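Local coordinates for protein terminal uridylyltransferase 1 (Trypanosoma brucei, PDB 5HZD) that adds uridines to the 3'-hydroxyl end of guide RNA, ribosomal RNA and some mRNAs during mitochondrial RNA editing, at residues Glu85-Leu93 and Pro278-Leu287; Val106-Val117 and Tyr368-Met378. All coordinates share one frame; numbering follows the deposited sequence. Where two conformers were deposited one is given.

Contact 1: residues Glu85-Leu93 and Pro278-Leu287; sequences EAHRARAQL and PELYNIDFDL
Glu279 OE2 is gripped side-on by Arg88, with a water as a third donor. Arg88 NE gives the shorter bond, 2.8 Å to Glu279 OE2, nearly straight at 168°. Arg88 NH2 reaches Glu279 OE2 at 3.3 Å, from the same face of the carboxylate. The oxygen lies in the guanidinium plane, but NE meets it from well above the carboxylate plane. The water links Arg88 NH2 to OE2. Glu279 is bent at chi2 (83°), which brings its carboxylate between Arg88 and Gln92. Glu279 OE1 accepts a hydrogen bond from Gln92 NE2 at 2.9 Å. Thr247 OG1 is also hydrogen-bonded to Glu279 OE1. The Gln92 amide works at both ends: its OE1 accepts from Leu280 N at 2.9 Å, nearly along the C=O axis. The contact sets helix 80-100 against the loop leading into strand 285-288 of the nucleotidyltransferase palm sheet. That strand carries Asp286, probably important for catalysis. Beside the polar grip the packing is apolar. Ala89 CB meets Ile283 CD1 at 3.6 Å. Leu280 lays CD1 against Ala89 O and CD2 against the Leu93 backbone. Further along the helix, both Leu93 methyls touch Leu287 CD1, with CD2 at 3.7 Å.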
loop_
_atom_site.group_PDB
_atom_site.type_symbol
_atom_site.label_atom_id
_atom_site.label_comp_id
_atom_site.label_asym_id
_atom_site.label_seq_id
_atom_site.Cartn_x
_atom_site.Cartn_y
_atom_site.Cartn_z
ATOM N N GLU A 85 15.065 -6.999 4.592
ATOM C CA GLU A 85 14.378 -8.276 4.587
ATOM C C GLU A 85 13.356 -8.376 3.472
ATOM O O GLU A 85 13.222 -9.443 2.845
ATOM C CB GLU A 85 13.692 -8.564 5.921
ATOM C CG GLU A 85 14.681 -8.737 7.038
ATOM C CD GLU A 85 14.006 -8.936 8.396
ATOM O OE1 GLU A 85 12.809 -9.304 8.417
ATOM O OE2 GLU A 85 14.691 -8.695 9.429
ATOM N N ALA A 86 12.641 -7.273 3.199
ATOM C CA ALA A 86 11.713 -7.241 2.062
ATOM C C ALA A 86 12.475 -7.349 0.725
ATOM O O ALA A 86 12.008 -7.999 -0.204
ATOM C CB ALA A 86 10.829 -5.949 2.090
ATOM N N HIS A 87 13.640 -6.716 0.642
ATOM C CA HIS A 87 14.490 -6.841 -0.546
ATOM C C HIS A 87 14.858 -8.301 -0.809
ATOM O O HIS A 87 14.840 -8.772 -1.963
ATOM C CB HIS A 87 15.776 -6.036 -0.423
ATOM C CG HIS A 87 15.579 -4.554 -0.318
ATOM N ND1 HIS A 87 16.645 -3.693 -0.206
ATOM C CD2 HIS A 87 14.464 -3.787 -0.345
ATOM C CE1 HIS A 87 16.194 -2.451 -0.143
ATOM N NE2 HIS A 87 14.881 -2.478 -0.219
ATOM N N ARG A 88 15.221 -9.015 0.244
ATOM C CA ARG A 88 15.583 -10.414 0.067
ATOM C C ARG A 88 14.368 -11.226 -0.361
ATOM O O ARG A 88 14.467 -12.103 -1.246
ATOM C CB ARG A 88 16.200 -10.961 1.340
ATOM C CG ARG A 88 17.529 -10.277 1.629
ATOM C CD ARG A 88 18.391 -11.000 2.640
ATOM N NE ARG A 88 17.859 -10.850 3.981
ATOM C CZ ARG A 88 18.110 -9.827 4.789
ATOM N NH1 ARG A 88 18.925 -8.836 4.412
ATOM N NH2 ARG A 88 17.554 -9.806 5.996
ATOM N N ALA A 89 13.207 -10.967 0.255
ATOM C CA ALA A 89 12.000 -11.669 -0.163
ATOM C C ALA A 89 11.678 -11.447 -1.637
ATOM O O ALA A 89 11.263 -12.371 -2.341
ATOM C CB ALA A 89 10.792 -11.262 0.723
ATOM N N ARG A 90 11.879 -10.214 -2.111
ATOM C CA ARG A 90 11.629 -9.872 -3.509
ATOM C C ARG A 90 12.539 -10.697 -4.415
ATOM O O ARG A 90 12.082 -11.239 -5.411
ATOM C CB ARG A 90 11.922 -8.371 -3.759
ATOM C CG ARG A 90 11.436 -7.870 -5.135
ATOM C CD ARG A 90 12.242 -6.639 -5.611
ATOM N NE ARG A 90 13.632 -7.047 -5.692
ATOM C CZ ARG A 90 14.131 -7.712 -6.717
ATOM N NH1 ARG A 90 13.356 -7.975 -7.787
ATOM N NH2 ARG A 90 15.391 -8.126 -6.665
ATOM N N ALA A 91 13.834 -10.775 -4.077
ATOM C CA ALA A 91 14.760 -11.547 -4.897
ATOM C C ALA A 91 14.383 -13.010 -4.880
ATOM O O ALA A 91 14.494 -13.690 -5.919
ATOM C CB ALA A 91 16.196 -11.347 -4.422
ATOM N N GLN A 92 13.935 -13.506 -3.728
ATOM C CA GLN A 92 13.467 -14.904 -3.630
ATOM C C GLN A 92 12.285 -15.156 -4.551
ATOM O O GLN A 92 12.254 -16.126 -5.306
ATOM C CB GLN A 92 13.127 -15.245 -2.165
ATOM C CG GLN A 92 14.380 -15.265 -1.312
ATOM C CD GLN A 92 14.138 -15.024 0.159
ATOM O OE1 GLN A 92 13.005 -15.184 0.658
ATOM N NE2 GLN A 92 15.196 -14.694 0.877
ATOM N N LEU A 93 11.299 -14.266 -4.504
ATOM C CA LEU A 93 10.138 -14.410 -5.368
ATOM C C LEU A 93 10.542 -14.345 -6.833
ATOM O O LEU A 93 10.001 -15.087 -7.659
ATOM C CB LEU A 93 9.079 -13.345 -5.043
ATOM C CG LEU A 93 7.805 -13.501 -5.883
ATOM C CD1 LEU A 93 7.074 -14.840 -5.665
ATOM C CD2 LEU A 93 6.840 -12.328 -5.530
ATOM N N PRO A 278 13.344 -18.906 4.783
ATOM C CA PRO A 278 13.640 -17.656 4.074
ATOM C C PRO A 278 12.529 -16.585 4.196
ATOM O O PRO A 278 11.342 -16.919 4.396
ATOM C CB PRO A 278 13.762 -18.109 2.617
ATOM C CG PRO A 278 14.290 -19.530 2.739
ATOM C CD PRO A 278 13.567 -20.098 3.929
ATOM N N GLU A 279 12.927 -15.322 4.078
ATOM C CA GLU A 279 12.032 -14.154 4.261
ATOM C C GLU A 279 10.664 -14.254 3.574
ATOM O O GLU A 279 9.628 -13.891 4.159
ATOM C CB GLU A 279 12.765 -12.868 3.840
ATOM C CG GLU A 279 13.888 -12.410 4.803
ATOM C CD GLU A 279 15.240 -13.099 4.595
ATOM O OE1 GLU A 279 15.381 -14.021 3.741
ATOM O OE2 GLU A 279 16.209 -12.736 5.295
ATOM N N LEU A 280 10.639 -14.747 2.336
ATOM C CA LEU A 280 9.407 -14.761 1.556
ATOM C C LEU A 280 8.313 -15.587 2.244
ATOM O O LEU A 280 7.108 -15.307 2.098
ATOM C CB LEU A 280 9.704 -15.296 0.149
ATOM C CG LEU A 280 8.528 -15.252 -0.817
ATOM C CD1 LEU A 280 8.137 -13.805 -1.151
ATOM C CD2 LEU A 280 8.797 -16.036 -2.096
ATOM N N TYR A 281 8.721 -16.582 3.019
ATOM C CA TYR A 281 7.748 -17.453 3.697
ATOM C C TYR A 281 7.120 -16.780 4.903
ATOM O O TYR A 281 6.103 -17.238 5.425
ATOM C CB TYR A 281 8.423 -18.748 4.184
ATOM C CG TYR A 281 8.890 -19.664 3.100
ATOM C CD1 TYR A 281 8.082 -20.712 2.647
ATOM C CD2 TYR A 281 10.136 -19.500 2.512
ATOM C CE1 TYR A 281 8.527 -21.568 1.652
ATOM C CE2 TYR A 281 10.577 -20.353 1.495
ATOM C CZ TYR A 281 9.773 -21.373 1.070
ATOM O OH TYR A 281 10.271 -22.198 0.076
ATOM N N ASN A 282 7.716 -15.692 5.363
ATOM C CA ASN A 282 7.393 -15.131 6.657
ATOM C C ASN A 282 6.626 -13.818 6.582
ATOM O O ASN A 282 6.287 -13.236 7.613
ATOM C CB ASN A 282 8.690 -14.881 7.426
ATOM C CG ASN A 282 9.495 -16.144 7.624
ATOM O OD1 ASN A 282 8.940 -17.239 7.714
ATOM N ND2 ASN A 282 10.818 -16.002 7.709
ATOM N N ILE A 283 6.367 -13.336 5.374
ATOM C CA ILE A 283 5.732 -12.055 5.201
ATOM C C ILE A 283 4.390 -12.158 4.479
ATOM O O ILE A 283 4.221 -12.968 3.568
ATOM C CB ILE A 283 6.665 -11.079 4.451
ATOM C CG1 ILE A 283 6.968 -11.566 3.053
ATOM C CG2 ILE A 283 7.954 -10.828 5.242
ATOM C CD1 ILE A 283 7.661 -10.491 2.235
ATOM N N ASP A 284 3.437 -11.326 4.878
ATOM C CA ASP A 284 2.185 -11.208 4.148
ATOM C C ASP A 284 2.447 -10.447 2.871
ATOM O O ASP A 284 3.099 -9.390 2.901
ATOM C CB ASP A 284 1.149 -10.396 4.952
ATOM C CG ASP A 284 0.636 -11.106 6.193
ATOM O OD1 ASP A 284 0.500 -12.336 6.218
ATOM O OD2 ASP A 284 0.320 -10.392 7.171
ATOM N N PHE A 285 1.953 -10.956 1.751
ATOM C CA PHE A 285 2.095 -10.250 0.467
ATOM C C PHE A 285 0.971 -10.514 -0.492
ATOM O O PHE A 285 0.273 -11.535 -0.387
ATOM C CB PHE A 285 3.482 -10.526 -0.195
ATOM C CG PHE A 285 3.712 -11.960 -0.661
ATOM C CD1 PHE A 285 3.178 -12.418 -1.878
ATOM C CD2 PHE A 285 4.507 -12.825 0.085
ATOM C CE1 PHE A 285 3.407 -13.720 -2.330
ATOM C CE2 PHE A 285 4.766 -14.117 -0.382
ATOM C CZ PHE A 285 4.194 -14.568 -1.570
ATOM N N ASP A 286 0.749 -9.544 -1.388
ATOM C CA ASP A 286 -0.162 -9.721 -2.514
ATOM C C ASP A 286 0.702 -9.672 -3.766
ATOM O O ASP A 286 1.480 -8.725 -3.952
ATOM C CB ASP A 286 -1.183 -8.591 -2.633
ATOM C CG ASP A 286 -2.218 -8.599 -1.517
ATOM O OD1 ASP A 286 -2.275 -9.563 -0.711
ATOM O OD2 ASP A 286 -2.985 -7.611 -1.461
ATOM N N LEU A 287 0.551 -10.678 -4.621
ATOM C CA LEU A 287 1.290 -10.773 -5.884
ATOM C C LEU A 287 0.340 -10.514 -7.059
ATOM O O LEU A 287 -0.674 -11.175 -7.213
ATOM C CB LEU A 287 1.943 -12.167 -5.952
ATOM C CG LEU A 287 2.876 -12.500 -7.113
ATOM C CD1 LEU A 287 3.624 -13.766 -6.801
ATOM C CD2 LEU A 287 2.111 -12.661 -8.428
HETATM O O HOH W 1 16.284 -11.756 7.865
#

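Contact 2: residues Val106-Val117 and Tyr368-Met378; sequences VFIFGSSVAMGV and YTDFDPRYTPM
Phe107 and Phe371 both hold CG beside the backbone N (chi1 -63° and -59°), while Tyr368 holds CG anti to it (chi1 -160°). These settings gather the three rings into an aromatic cluster at strand 105-109, an outer strand of the palm sheet. Phe371 CE2 sits over one face of the Phe107 ring, near its rim, 3.4 Å from Phe107 CE2. Tyr368 comes to the edge of the Phe107 ring, and its CD2 is 3.5 Å from Phe107 CE2. Both ring pairs are oblique. The backbones join beside the cluster, where Ile108 N makes a weak hydrogen bond to Phe371 O. A water lies within hydrogen-bonding distance of Ile108 O, Tyr368 OH and Asp370 O. Next along the loop, Pro373 packs where the strand meets helix 111-114. Its CG touches Ile108 CG2 at 3.5 Å, Ser112 OG at 3.6 Å and Val113 CG2 at 3.7 Å. Ser111 in this helix probably binds UTP, as in related enzymes. Beyond the helix, Gly116 has positive phi, and its CA lies against Arg374 O. Val117 CG2 packs on the Met378 methyl, CE, at 3.7 Å. Gly116 O accepts from Thr376 N at 2.9 Å, in the carbonyl plane and on a lone pair, and Tyr375 CA also approaches that oxygen at 3.4 Å.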
loop_
_atom_site.group_PDB
_atom_site.type_symbol
_atom_site.label_atom_id
_atom_site.label_comp_id
_atom_site.label_asym_id
_atom_site.label_seq_id
_atom_site.Cartn_x
_atom_site.Cartn_y
_atom_site.Cartn_z
ATOM N N VAL A 106 10.405 -8.772 -10.621
ATOM C CA VAL A 106 9.510 -8.485 -9.499
ATOM C C VAL A 106 9.794 -7.076 -8.984
ATOM O O VAL A 106 10.940 -6.726 -8.717
ATOM C CB VAL A 106 9.699 -9.523 -8.355
ATOM C CG1 VAL A 106 8.777 -9.186 -7.143
ATOM C CG2 VAL A 106 9.347 -10.942 -8.855
ATOM N N PHE A 107 8.735 -6.270 -8.850
ATOM C CA PHE A 107 8.849 -4.888 -8.373
ATOM C C PHE A 107 8.063 -4.784 -7.080
ATOM O O PHE A 107 6.902 -5.193 -7.050
ATOM C CB PHE A 107 8.151 -3.953 -9.371
ATOM C CG PHE A 107 8.770 -3.934 -10.758
ATOM C CD1 PHE A 107 8.596 -5.024 -11.622
ATOM C CD2 PHE A 107 9.448 -2.816 -11.229
ATOM C CE1 PHE A 107 9.137 -5.022 -12.889
ATOM C CE2 PHE A 107 9.974 -2.802 -12.519
ATOM C CZ PHE A 107 9.842 -3.907 -13.340
ATOM N N ILE A 108 8.647 -4.248 -6.008
ATOM C CA ILE A 108 7.840 -3.951 -4.808
ATOM C C ILE A 108 7.067 -2.644 -5.010
ATOM O O ILE A 108 7.616 -1.670 -5.537
ATOM C CB ILE A 108 8.706 -3.842 -3.566
ATOM C CG1 ILE A 108 9.267 -5.225 -3.216
ATOM C CG2 ILE A 108 7.889 -3.248 -2.375
ATOM C CD1 ILE A 108 10.289 -5.226 -2.064
ATOM N N PHE A 109 5.808 -2.615 -4.585
ATOM C CA PHE A 109 5.108 -1.315 -4.507
ATOM C C PHE A 109 4.318 -1.240 -3.230
ATOM O O PHE A 109 4.429 -2.125 -2.386
ATOM C CB PHE A 109 4.292 -1.007 -5.775
ATOM C CG PHE A 109 3.102 -1.913 -6.009
ATOM C CD1 PHE A 109 3.256 -3.157 -6.607
ATOM C CD2 PHE A 109 1.834 -1.503 -5.654
ATOM C CE1 PHE A 109 2.129 -3.972 -6.862
ATOM C CE2 PHE A 109 0.718 -2.307 -5.861
ATOM C CZ PHE A 109 0.873 -3.564 -6.474
ATOM N N GLY A 110 3.565 -0.149 -3.063
ATOM C CA GLY A 110 2.895 0.079 -1.797
ATOM C C GLY A 110 3.655 0.951 -0.827
ATOM O O GLY A 110 4.480 1.765 -1.234
ATOM N N SER A 111 3.376 0.773 0.466
ATOM C CA SER A 111 3.874 1.725 1.459
ATOM C C SER A 111 5.385 1.732 1.646
ATOM O O SER A 111 5.939 2.734 2.079
ATOM C CB SER A 111 3.165 1.562 2.809
ATOM O OG SER A 111 3.528 0.343 3.441
ATOM N N SER A 112 6.078 0.631 1.320
ATOM C CA SER A 112 7.514 0.659 1.509
ATOM C C SER A 112 8.146 1.584 0.486
ATOM O O SER A 112 9.205 2.175 0.773
ATOM C CB SER A 112 8.132 -0.758 1.445
ATOM O OG SER A 112 7.918 -1.349 0.172
ATOM N N VAL A 113 7.499 1.736 -0.685
ATOM C CA VAL A 113 7.909 2.716 -1.668
ATOM C C VAL A 113 7.439 4.093 -1.234
ATOM O O VAL A 113 8.249 5.000 -1.090
ATOM C CB VAL A 113 7.366 2.363 -3.051
ATOM C CG1 VAL A 113 7.668 3.496 -4.062
ATOM C CG2 VAL A 113 8.033 1.089 -3.523
ATOM N N ALA A 114 6.147 4.235 -0.993
ATOM C CA ALA A 114 5.572 5.552 -0.703
ATOM C C ALA A 114 6.167 6.213 0.544
ATOM O O ALA A 114 6.385 7.432 0.530
ATOM C CB ALA A 114 4.075 5.425 -0.554
ATOM N N MET A 115 6.462 5.430 1.587
ATOM C CA MET A 115 6.943 5.983 2.870
ATOM C C MET A 115 8.423 5.771 3.093
ATOM O O MET A 115 8.964 6.270 4.075
ATOM C CB MET A 115 6.212 5.345 4.058
ATOM C CG MET A 115 4.704 5.349 3.953
ATOM S SD MET A 115 4.083 7.012 4.330
ATOM C CE MET A 115 2.386 6.876 3.779
ATOM N N GLY A 116 9.084 5.014 2.218
ATOM C CA GLY A 116 10.518 4.791 2.336
ATOM C C GLY A 116 10.949 4.036 3.579
ATOM O O GLY A 116 12.120 4.046 3.928
ATOM N N VAL A 117 9.995 3.365 4.229
ATOM C CA VAL A 117 10.279 2.539 5.395
ATOM C C VAL A 117 9.338 1.331 5.369
ATOM O O VAL A 117 8.310 1.353 4.672
ATOM C CB VAL A 117 10.037 3.305 6.742
ATOM C CG1 VAL A 117 10.972 4.489 6.875
ATOM C CG2 VAL A 117 8.575 3.736 6.870
ATOM N N TYR A 368 13.677 1.803 -15.034
ATOM C CA TYR A 368 13.410 1.604 -13.613
ATOM C C TYR A 368 14.590 0.928 -12.925
ATOM O O TYR A 368 15.191 0.004 -13.463
ATOM C CB TYR A 368 12.170 0.718 -13.461
ATOM C CG TYR A 368 11.506 0.818 -12.108
ATOM C CD1 TYR A 368 10.601 1.839 -11.819
ATOM C CD2 TYR A 368 11.766 -0.129 -11.117
ATOM C CE1 TYR A 368 9.975 1.938 -10.595
ATOM C CE2 TYR A 368 11.131 -0.048 -9.876
ATOM C CZ TYR A 368 10.239 0.977 -9.613
ATOM O OH TYR A 368 9.620 1.026 -8.364
ATOM N N THR A 369 14.929 1.410 -11.736
ATOM C CA THR A 369 16.052 0.848 -10.999
ATOM C C THR A 369 15.641 0.383 -9.610
ATOM O O THR A 369 16.328 -0.440 -9.009
ATOM C CB THR A 369 17.190 1.884 -10.835
ATOM O OG1 THR A 369 16.655 3.100 -10.283
ATOM C CG2 THR A 369 17.828 2.180 -12.176
ATOM N N ASP A 370 14.569 0.941 -9.061
ATOM C CA ASP A 370 14.292 0.766 -7.641
ATOM C C ASP A 370 13.359 -0.403 -7.333
ATOM O O ASP A 370 12.405 -0.273 -6.555
ATOM C CB ASP A 370 13.733 2.053 -7.023
ATOM C CG ASP A 370 14.727 3.213 -7.079
ATOM O OD1 ASP A 370 15.931 2.984 -7.355
ATOM O OD2 ASP A 370 14.291 4.362 -6.835
ATOM N N PHE A 371 13.651 -1.566 -7.921
ATOM C CA PHE A 371 12.935 -2.795 -7.600
ATOM C C PHE A 371 12.865 -3.006 -6.090
ATOM O O PHE A 371 11.798 -3.374 -5.555
ATOM C CB PHE A 371 13.651 -3.996 -8.256
ATOM C CG PHE A 371 13.750 -3.908 -9.766
ATOM C CD1 PHE A 371 14.838 -3.287 -10.359
ATOM C CD2 PHE A 371 12.778 -4.474 -10.568
ATOM C CE1 PHE A 371 14.939 -3.203 -11.750
ATOM C CE2 PHE A 371 12.886 -4.400 -11.967
ATOM C CZ PHE A 371 13.949 -3.775 -12.539
ATOM N N ASP A 372 14.013 -2.762 -5.446
ATOM C CA ASP A 372 14.149 -2.782 -3.984
ATOM C C ASP A 372 13.968 -1.336 -3.519
ATOM O O ASP A 372 14.798 -0.479 -3.839
ATOM C CB ASP A 372 15.537 -3.280 -3.619
ATOM C CG ASP A 372 15.686 -4.789 -3.789
ATOM O OD1 ASP A 372 14.659 -5.512 -3.660
ATOM O OD2 ASP A 372 16.828 -5.228 -4.003
ATOM N N PRO A 373 12.901 -1.057 -2.761
ATOM C CA PRO A 373 12.590 0.325 -2.351
ATOM C C PRO A 373 13.711 0.914 -1.523
ATOM O O PRO A 373 14.286 0.245 -0.647
ATOM C CB PRO A 373 11.328 0.163 -1.519
ATOM C CG PRO A 373 10.674 -1.098 -2.120
ATOM C CD PRO A 373 11.852 -2.003 -2.320
ATOM N N ARG A 374 14.052 2.165 -1.813
ATOM C CA ARG A 374 15.111 2.846 -1.076
ATOM C C ARG A 374 14.640 3.273 0.314
ATOM O O ARG A 374 13.512 3.791 0.480
ATOM C CB ARG A 374 15.641 4.022 -1.896
ATOM C CG ARG A 374 16.556 3.525 -3.034
ATOM C CD ARG A 374 17.389 4.633 -3.651
ATOM N NE ARG A 374 16.531 5.602 -4.310
ATOM C CZ ARG A 374 16.748 6.909 -4.318
ATOM N NH1 ARG A 374 17.815 7.416 -3.701
ATOM N NH2 ARG A 374 15.893 7.709 -4.951
ATOM N N TYR A 375 15.501 3.042 1.289
ATOM C CA TYR A 375 15.194 3.361 2.672
ATOM C C TYR A 375 15.561 4.816 2.993
ATOM O O TYR A 375 16.684 5.256 2.718
ATOM C CB TYR A 375 15.939 2.394 3.618
ATOM C CG TYR A 375 15.741 2.758 5.080
ATOM C CD1 TYR A 375 14.575 2.411 5.744
ATOM C CD2 TYR A 375 16.715 3.477 5.771
ATOM C CE1 TYR A 375 14.374 2.792 7.085
ATOM C CE2 TYR A 375 16.545 3.848 7.097
ATOM C CZ TYR A 375 15.353 3.500 7.748
ATOM O OH TYR A 375 15.208 3.904 9.076
ATOM N N THR A 376 14.609 5.546 3.577
ATOM C CA THR A 376 14.856 6.887 4.101
ATOM C C THR A 376 14.281 6.941 5.518
ATOM O O THR A 376 13.070 6.721 5.692
ATOM C CB THR A 376 14.096 7.951 3.265
ATOM O OG1 THR A 376 14.497 7.860 1.884
ATOM C CG2 THR A 376 14.414 9.337 3.790
ATOM N N PRO A 377 15.118 7.232 6.525
ATOM C CA PRO A 377 14.627 7.291 7.912
ATOM C C PRO A 377 13.496 8.302 8.053
ATOM O O PRO A 377 13.527 9.331 7.385
ATOM C CB PRO A 377 15.820 7.831 8.713
ATOM C CG PRO A 377 17.009 7.702 7.829
ATOM C CD PRO A 377 16.542 7.552 6.401
ATOM N N MET A 378 12.526 7.989 8.911
ATOM C CA MET A 378 11.411 8.888 9.194
ATOM C C MET A 378 11.844 10.252 9.727
ATOM O O MET A 378 11.200 11.272 9.420
ATOM C CB MET A 378 10.442 8.191 10.167
ATOM C CG MET A 378 9.054 8.814 10.248
ATOM S SD MET A 378 8.183 8.889 8.677
ATOM C CE MET A 378 8.107 7.175 8.193
HETATM O O HOH W 2 9.794 -1.257 -7.054
HETATM O O HOH W 3 11.162 3.842 -0.996
#

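Overall arrangement
Of the four segments Glu85-Leu93, on helix 80-100, comes first. Strand 105-109 and helix 111-114 follow, supplying Val106-Val117. Pro278-Leu287 then returns to the helix, so contact 1 closes a loop of 184 residues. Tyr368-Met378, in the loop between helices 336-349 and 385-409, returns to the strand, and contact 2 closes a loop of 250. The segments alternate, so the two loops cross rather than nest. Both contacts reach the same mixed sheet. They also meet directly: Arg90 forms a salt bridge with Asp372, and His87 probably hydrogen-bonds to Pro373 O. Helix 80-100 is thus tied to both later segments.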